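Local structure of S-adenosylmethionine-dependent methyltransferase (Clostridium acetobutylicum, 1Y8C) at residues K22-K30 and K222-K230; F172-S182 and F194-A202. The protein probably transfers methyl groups from S-adenosylmethionine to an acceptor that has not been identified. One frame throughout, in Å; residues are numbered along the deposited sequence.

Contact 1 (K22-K30 and K222-K230)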
# COMPACT_ATOMS: atom_id res chain seq x y z
N LYS A 22 -9.05 -2.15 10.81
CA LYS A 22 -9.63 -3.30 10.13
C LYS A 22 -8.55 -4.08 9.38
O LYS A 22 -8.41 -5.29 9.57
CB LYS A 22 -10.71 -2.86 9.15
CG LYS A 22 -11.20 -4.02 8.30
CD LYS A 22 -12.09 -3.57 7.17
CE LYS A 22 -12.48 -4.76 6.30
NZ LYS A 22 -13.27 -4.36 5.11
N TRP A 23 -7.79 -3.39 8.55
CA TRP A 23 -6.74 -4.04 7.78
C TRP A 23 -5.68 -4.66 8.69
O TRP A 23 -5.34 -5.84 8.54
CB TRP A 23 -6.08 -3.06 6.81
CG TRP A 23 -6.97 -2.59 5.69
CD1 TRP A 23 -8.33 -2.73 5.61
CD2 TRP A 23 -6.58 -1.86 4.52
NE1 TRP A 23 -8.80 -2.13 4.46
CE2 TRP A 23 -7.75 -1.58 3.77
CE3 TRP A 23 -5.34 -1.41 4.02
CZ2 TRP A 23 -7.72 -0.88 2.57
CZ3 TRP A 23 -5.31 -0.71 2.82
CH2 TRP A 23 -6.50 -0.45 2.11
N SER A 24 -5.17 -3.89 9.64
CA SER A 24 -4.16 -4.44 10.53
C SER A 24 -4.69 -5.69 11.24
O SER A 24 -4.00 -6.70 11.29
CB SER A 24 -3.66 -3.39 11.53
OG SER A 24 -4.72 -2.69 12.14
N ASP A 25 -5.91 -5.64 11.77
CA ASP A 25 -6.47 -6.80 12.45
C ASP A 25 -6.57 -7.97 11.49
O ASP A 25 -6.22 -9.10 11.85
CB ASP A 25 -7.86 -6.50 13.02
CG ASP A 25 -7.82 -5.44 14.12
OD1 ASP A 25 -6.69 -4.96 14.44
OD2 ASP A 25 -8.89 -5.10 14.66
N PHE A 26 -7.06 -7.71 10.29
CA PHE A 26 -7.18 -8.78 9.30
C PHE A 26 -5.81 -9.40 9.08
O PHE A 26 -5.68 -10.62 8.98
CB PHE A 26 -7.69 -8.25 7.96
CG PHE A 26 -7.72 -9.31 6.88
CD1 PHE A 26 -8.73 -10.26 6.85
CD2 PHE A 26 -6.75 -9.34 5.89
CE1 PHE A 26 -8.77 -11.25 5.86
CE2 PHE A 26 -6.77 -10.32 4.89
CZ PHE A 26 -7.79 -11.27 4.87
N ILE A 27 -4.78 -8.56 8.99
CA ILE A 27 -3.44 -9.06 8.75
C ILE A 27 -2.93 -9.89 9.91
O ILE A 27 -2.37 -10.97 9.71
CB ILE A 27 -2.45 -7.92 8.49
CG1 ILE A 27 -2.89 -7.12 7.26
CG2 ILE A 27 -1.06 -8.50 8.23
CD1 ILE A 27 -2.19 -5.79 7.12
N ILE A 28 -3.12 -9.40 11.13
CA ILE A 28 -2.68 -10.14 12.29
C ILE A 28 -3.37 -11.50 12.31
O ILE A 28 -2.75 -12.54 12.53
CB ILE A 28 -3.03 -9.40 13.60
CG1 ILE A 28 -2.33 -8.05 13.65
CG2 ILE A 28 -2.60 -10.25 14.79
CD1 ILE A 28 -0.83 -8.18 13.66
N GLU A 29 -4.68 -11.47 12.05
CA GLU A 29 -5.49 -12.68 12.04
C GLU A 29 -4.91 -13.72 11.10
O GLU A 29 -4.77 -14.90 11.44
CB GLU A 29 -6.92 -12.32 11.62
CG GLU A 29 -7.90 -13.48 11.57
CD GLU A 29 -9.21 -13.10 10.86
OE1 GLU A 29 -10.13 -13.96 10.78
OE2 GLU A 29 -9.32 -11.94 10.38
N LYS A 30 -4.58 -13.28 9.90
CA LYS A 30 -4.01 -14.18 8.91
C LYS A 30 -2.63 -14.67 9.33
O LYS A 30 -2.24 -15.79 9.03
CB LYS A 30 -3.99 -13.47 7.55
CG LYS A 30 -5.39 -13.40 6.94
CD LYS A 30 -5.82 -14.81 6.53
CE LYS A 30 -7.32 -14.92 6.26
NZ LYS A 30 -8.12 -14.84 7.52
N LYS A 222 -6.53 -15.24 -1.87
CA LYS A 222 -6.86 -14.07 -2.68
C LYS A 222 -8.27 -13.65 -2.29
O LYS A 222 -9.25 -14.25 -2.74
CB LYS A 222 -6.81 -14.43 -4.16
CG LYS A 222 -7.09 -13.24 -5.05
CD LYS A 222 -6.87 -13.54 -6.53
CE LYS A 222 -7.83 -14.60 -7.06
NZ LYS A 222 -7.73 -14.74 -8.55
N VAL A 223 -8.37 -12.62 -1.46
CA VAL A 223 -9.67 -12.14 -0.99
C VAL A 223 -10.03 -10.72 -1.43
O VAL A 223 -9.27 -10.03 -2.11
CB VAL A 223 -9.75 -12.18 0.53
CG1 VAL A 223 -9.41 -13.58 1.02
CG2 VAL A 223 -8.80 -11.14 1.13
N ASP A 224 -11.22 -10.30 -1.01
CA ASP A 224 -11.74 -8.98 -1.34
C ASP A 224 -11.47 -7.98 -0.22
O ASP A 224 -11.95 -8.13 0.90
CB ASP A 224 -13.25 -9.05 -1.59
CG ASP A 224 -13.81 -7.75 -2.14
OD1 ASP A 224 -13.54 -6.67 -1.56
OD2 ASP A 224 -14.55 -7.81 -3.15
N CYS A 225 -10.69 -6.96 -0.55
CA CYS A 225 -10.35 -5.90 0.37
C CYS A 225 -10.27 -6.26 1.85
O CYS A 225 -11.15 -5.91 2.63
CB CYS A 225 -11.32 -4.75 0.18
SG CYS A 225 -10.82 -3.24 1.00
N TYR A 226 -9.20 -6.95 2.22
CA TYR A 226 -8.90 -7.37 3.59
C TYR A 226 -10.06 -7.98 4.39
O TYR A 226 -10.46 -7.48 5.44
CB TYR A 226 -8.29 -6.20 4.36
CG TYR A 226 -6.98 -5.70 3.77
CD1 TYR A 226 -6.97 -4.83 2.68
CD2 TYR A 226 -5.76 -6.14 4.28
CE1 TYR A 226 -5.77 -4.42 2.09
CE2 TYR A 226 -4.55 -5.75 3.70
CZ TYR A 226 -4.55 -4.89 2.61
OH TYR A 226 -3.35 -4.54 2.02
N SER A 227 -10.58 -9.10 3.90
CA SER A 227 -11.67 -9.79 4.57
C SER A 227 -11.74 -11.18 3.97
O SER A 227 -11.10 -11.46 2.96
CB SER A 227 -13.00 -9.06 4.35
OG SER A 227 -13.46 -9.24 3.02
N ASN A 228 -12.52 -12.05 4.60
CA ASN A 228 -12.67 -13.41 4.12
C ASN A 228 -13.46 -13.47 2.82
O ASN A 228 -13.40 -14.48 2.12
CB ASN A 228 -13.37 -14.26 5.17
CG ASN A 228 -12.52 -14.48 6.40
OD1 ASN A 228 -13.05 -14.71 7.49
ND2 ASN A 228 -11.20 -14.42 6.24
N LYS A 229 -14.20 -12.42 2.50
CA LYS A 229 -14.99 -12.43 1.27
C LYS A 229 -14.13 -12.77 0.07
O LYS A 229 -12.96 -12.38 -0.02
CB LYS A 229 -15.66 -11.08 1.03
CG LYS A 229 -16.64 -10.64 2.12
CD LYS A 229 -17.30 -9.30 1.74
CE LYS A 229 -16.30 -8.14 1.75
NZ LYS A 229 -16.84 -6.90 1.12
N LYS A 230 -14.72 -13.52 -0.86
CA LYS A 230 -14.05 -13.94 -2.09
C LYS A 230 -14.06 -12.83 -3.15
O LYS A 230 -14.94 -11.97 -3.16
CB LYS A 230 -14.76 -15.19 -2.63
CG LYS A 230 -14.26 -15.63 -3.98
CD LYS A 230 -14.89 -16.94 -4.42
CE LYS A 230 -14.19 -17.49 -5.69
NZ LYS A 230 -12.74 -17.88 -5.47
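Y226 and W23 lie almost flat on one another, an offset stack in which the tyrosine ring and the five-membered ring of the indole have centroids 4.0 Å apart and planes only 12° from parallel. What makes it unusual is that the tyrosine comes from a loop whose C225 and Y226 both have positive phi angles, a tight bend just after strand 217-224. The overlap is closest where Y226 CD1 sits 3.5 Å from W23 CD2, and each residue adds its own CB over the face of the other's ring. C225 SG approaches the indole obliquely, 4.2 Å from W23 NE1, as a sulfur-aromatic contact.

One helical turn on, F26 meets the backbone of the same loop. Its CG is anti to the backbone N (chi1 175°), which carries the ring out from helix 20-32 and over the Y226-S227 peptide: S227 N is 3.4 Å from F26 CE1, and Y226 C lies above the ring centre. K30 CG sits over the opposite face, toward its rim. The F26 and Y226 side chains cross at about a right angle, with F26 CD2 and Y226 CD2 3.7 Å apart, while V223 CG2 reaches F26 CZ at 3.9 Å and I27 CD1 packs near Y226 CE2.

The polar ends of Y226 and K30 have partners outside the contact: Y226 OH is hydrogen-bonded to D141 on strand 136-143, and K30 NZ forms a salt bridge with E33. Inside the loop, S227 OG donates to D224 O at 2.8 Å, bracing the bend from within. The contact is carried chiefly by aromatic stacking and van der Waals packing, the tyrosine being fixed at its hydroxyl end by the central sheet.

Contact 2 (F172-S182 and F194-A202)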
# COMPACT_ATOMS: atom_id res chain seq x y z
N PHE A 172 -7.65 7.59 -18.41
CA PHE A 172 -7.34 6.18 -18.58
C PHE A 172 -6.97 5.90 -20.02
O PHE A 172 -7.68 6.30 -20.94
CB PHE A 172 -8.51 5.28 -18.19
CG PHE A 172 -8.21 3.81 -18.30
CD1 PHE A 172 -7.19 3.24 -17.54
CD2 PHE A 172 -8.94 2.99 -19.15
CE1 PHE A 172 -6.89 1.88 -17.64
CE2 PHE A 172 -8.65 1.63 -19.26
CZ PHE A 172 -7.63 1.07 -18.49
N GLU A 173 -5.87 5.17 -20.20
CA GLU A 173 -5.37 4.86 -21.53
C GLU A 173 -4.35 3.71 -21.54
O GLU A 173 -3.36 3.74 -20.81
CB GLU A 173 -4.74 6.12 -22.11
CG GLU A 173 -3.71 5.91 -23.19
CD GLU A 173 -3.11 7.22 -23.66
OE1 GLU A 173 -2.64 8.00 -22.80
OE2 GLU A 173 -3.11 7.48 -24.88
N ASP A 174 -4.61 2.70 -22.36
CA ASP A 174 -3.70 1.58 -22.49
C ASP A 174 -3.32 1.02 -21.12
O ASP A 174 -2.16 1.03 -20.71
CB ASP A 174 -2.45 2.05 -23.25
CG ASP A 174 -1.45 0.93 -23.53
OD1 ASP A 174 -1.88 -0.17 -23.96
OD2 ASP A 174 -0.24 1.18 -23.34
N ASP A 175 -4.33 0.54 -20.40
CA ASP A 175 -4.14 -0.05 -19.08
C ASP A 175 -3.45 0.83 -18.04
O ASP A 175 -3.09 0.34 -16.96
CB ASP A 175 -3.37 -1.35 -19.21
CG ASP A 175 -4.04 -2.32 -20.15
OD1 ASP A 175 -5.27 -2.48 -20.03
OD2 ASP A 175 -3.33 -2.92 -20.99
N LEU A 176 -3.27 2.11 -18.34
CA LEU A 176 -2.63 3.01 -17.40
C LEU A 176 -3.58 4.14 -17.04
O LEU A 176 -4.17 4.77 -17.92
CB LEU A 176 -1.36 3.60 -18.00
CG LEU A 176 -0.49 4.44 -17.06
CD1 LEU A 176 0.01 3.57 -15.92
CD2 LEU A 176 0.70 5.02 -17.82
N VAL A 177 -3.74 4.39 -15.75
CA VAL A 177 -4.61 5.46 -15.28
C VAL A 177 -3.77 6.60 -14.76
O VAL A 177 -2.90 6.41 -13.91
CB VAL A 177 -5.50 4.98 -14.13
CG1 VAL A 177 -6.34 6.14 -13.60
CG2 VAL A 177 -6.40 3.87 -14.60
N SER A 178 -4.02 7.80 -15.26
CA SER A 178 -3.27 8.96 -14.79
C SER A 178 -4.22 9.83 -13.99
O SER A 178 -5.26 10.26 -14.48
CB SER A 178 -2.70 9.72 -15.97
OG SER A 178 -2.10 8.80 -16.88
N MSE A 179 -3.87 10.08 -12.73
CA MSE A 179 -4.70 10.87 -11.85
C MSE A 179 -4.06 12.21 -11.55
O MSE A 179 -2.91 12.28 -11.13
CB MSE A 179 -4.92 10.12 -10.55
CG MSE A 179 -5.31 8.66 -10.72
SE MSE A 179 -5.42 7.75 -9.00
CE MSE A 179 -3.92 6.54 -9.17
N TYR A 180 -4.82 13.27 -11.77
CA TYR A 180 -4.32 14.60 -11.49
C TYR A 180 -5.25 15.18 -10.44
O TYR A 180 -6.46 15.30 -10.68
CB TYR A 180 -4.33 15.44 -12.76
CG TYR A 180 -3.60 14.80 -13.92
CD1 TYR A 180 -4.14 13.69 -14.58
CD2 TYR A 180 -2.37 15.29 -14.37
CE1 TYR A 180 -3.48 13.09 -15.65
CE2 TYR A 180 -1.71 14.70 -15.45
CZ TYR A 180 -2.27 13.60 -16.08
OH TYR A 180 -1.64 13.03 -17.17
N ILE A 181 -4.72 15.53 -9.28
CA ILE A 181 -5.57 16.06 -8.23
C ILE A 181 -5.03 17.29 -7.54
O ILE A 181 -3.93 17.28 -7.00
CB ILE A 181 -5.82 15.01 -7.13
CG1 ILE A 181 -6.23 13.66 -7.74
CG2 ILE A 181 -6.90 15.52 -6.21
CD1 ILE A 181 -6.50 12.59 -6.70
N SER A 182 -5.84 18.34 -7.55
CA SER A 182 -5.50 19.59 -6.90
C SER A 182 -6.34 19.73 -5.63
O SER A 182 -7.58 19.77 -5.68
CB SER A 182 -5.80 20.77 -7.82
OG SER A 182 -4.96 20.76 -8.97
N PHE A 194 -2.30 21.70 -2.82
CA PHE A 194 -1.61 20.42 -2.89
C PHE A 194 -1.88 19.74 -4.22
O PHE A 194 -2.95 19.17 -4.41
CB PHE A 194 -2.08 19.45 -1.80
CG PHE A 194 -1.61 19.79 -0.42
CD1 PHE A 194 -2.24 20.80 0.32
CD2 PHE A 194 -0.55 19.10 0.16
CE1 PHE A 194 -1.82 21.10 1.61
CE2 PHE A 194 -0.12 19.40 1.45
CZ PHE A 194 -0.76 20.40 2.18
N ASP A 195 -0.93 19.79 -5.15
CA ASP A 195 -1.13 19.14 -6.44
C ASP A 195 -0.53 17.74 -6.44
O ASP A 195 0.68 17.59 -6.37
CB ASP A 195 -0.47 19.96 -7.55
CG ASP A 195 -1.08 21.34 -7.69
OD1 ASP A 195 -2.33 21.44 -7.68
OD2 ASP A 195 -0.31 22.32 -7.83
N GLU A 196 -1.38 16.72 -6.53
CA GLU A 196 -0.90 15.34 -6.56
C GLU A 196 -1.14 14.73 -7.93
O GLU A 196 -2.24 14.84 -8.48
CB GLU A 196 -1.61 14.48 -5.51
CG GLU A 196 -1.38 14.90 -4.06
CD GLU A 196 -0.03 14.48 -3.50
OE1 GLU A 196 0.22 13.26 -3.39
OE2 GLU A 196 0.79 15.37 -3.18
N GLU A 197 -0.12 14.09 -8.48
CA GLU A 197 -0.23 13.46 -9.78
C GLU A 197 0.39 12.07 -9.70
O GLU A 197 1.61 11.92 -9.59
CB GLU A 197 0.48 14.31 -10.83
CG GLU A 197 0.51 13.68 -12.21
CD GLU A 197 1.01 14.64 -13.28
OE1 GLU A 197 1.32 14.16 -14.40
OE2 GLU A 197 1.08 15.87 -13.02
N HIS A 198 -0.45 11.05 -9.75
CA HIS A 198 0.04 9.68 -9.67
C HIS A 198 -0.39 8.88 -10.90
O HIS A 198 -1.33 9.24 -11.60
CB HIS A 198 -0.49 9.01 -8.40
CG HIS A 198 -0.18 9.77 -7.15
ND1 HIS A 198 -1.11 9.96 -6.14
CD2 HIS A 198 0.95 10.38 -6.73
CE1 HIS A 198 -0.56 10.67 -5.17
NE2 HIS A 198 0.69 10.94 -5.50
N GLU A 199 0.33 7.79 -11.15
CA GLU A 199 0.05 6.93 -12.29
C GLU A 199 0.01 5.49 -11.78
O GLU A 199 0.95 5.04 -11.13
CB GLU A 199 1.16 7.10 -13.30
CG GLU A 199 0.80 6.77 -14.72
CD GLU A 199 1.78 7.43 -15.68
OE1 GLU A 199 3.00 7.16 -15.57
OE2 GLU A 199 1.33 8.22 -16.54
N GLU A 200 -1.09 4.79 -12.05
CA GLU A 200 -1.24 3.39 -11.62
C GLU A 200 -1.57 2.50 -12.82
O GLU A 200 -2.32 2.89 -13.72
CB GLU A 200 -2.35 3.26 -10.55
CG GLU A 200 -1.90 3.59 -9.12
CD GLU A 200 -2.94 3.24 -8.04
OE1 GLU A 200 -3.71 2.27 -8.22
OE2 GLU A 200 -2.96 3.92 -6.98
N ARG A 201 -0.99 1.30 -12.86
CA ARG A 201 -1.28 0.40 -13.96
C ARG A 201 -2.37 -0.56 -13.55
O ARG A 201 -2.42 -1.02 -12.41
CB ARG A 201 -0.06 -0.40 -14.40
CG ARG A 201 -0.16 -0.79 -15.86
CD ARG A 201 0.28 -2.21 -16.16
NE ARG A 201 1.66 -2.26 -16.65
CZ ARG A 201 2.10 -3.16 -17.54
NH1 ARG A 201 1.26 -4.06 -18.04
NH2 ARG A 201 3.37 -3.15 -17.92
N ALA A 202 -3.26 -0.88 -14.49
CA ALA A 202 -4.34 -1.79 -14.19
C ALA A 202 -3.91 -3.21 -14.55
O ALA A 202 -3.97 -3.61 -15.71
CB ALA A 202 -5.58 -1.40 -14.97
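The main-chain groups of V177, M179 and I181 are paired with those of E200, H198 and E196, each residue giving its N-H to its partner and accepting one in return. The bonds V177 N to E200 O and M179 N to H198 O are both 2.9 Å and nearly straight; the return bond from H198 N to M179 O is the most bent of the six, with 142° at the hydrogen. A further bond, A202 N to D175 O at 2.8 Å, continues the pairing past the start of strand 176-186.

Side-chain acceptors vary in how they are served. S182 OG donates to D195 OD1 at 3.0 Å, on the anti side and 28° out of the carboxylate plane; that oxygen also has a salt bridge to R193. The bond from S178 OG to E199 OE2 is weak, and the E199 chain, extended beyond CG, mainly lies across L176, whose CD2 is 3.4 Å from E199 CD. Y180 and E197 run side by side, ring and carboxylate planes 43° apart. R201, on this same face, donates from NE to I116 O.

On the face of V177, M179 and I181, the selenomethionine M179 brings its CE to 3.5 Å from E200 OE2, while E200 OE1 takes a hydrogen bond from N143. H198 ND1 is hydrogen-bonded to Y10 OH.

Strands 176-182 and 194-201 run antiparallel, with hydrogen-bonded and non-hydrogen-bonded pairs alternating along them: the regular antiparallel hairpin that forms one edge of the four-stranded sheet accompanying the Rossmann-like methyltransferase core.

In the fold
Starting from the N terminus, the chain enters contact 1 at helix 20-32 and then builds the parallel strands of the seven-stranded sheet, as far as strand 136-143. It next leaves for the four-stranded antiparallel sheet, where contact 2 closes a hairpin, with 11 residues, mostly strand, between its segments. Helix 205-214 and strand 217-224 bring it back, and contact 1 closes a loop of 191 residues within which contact 2 is wholly nested. Contact 1 ties helix 20-32 to the end of the edge strand 217-224 and the loop that follows it, whereas contact 2 is internal to the second sheet. Their centres, about 26 Å apart, lie on opposite sides of the chain's centre.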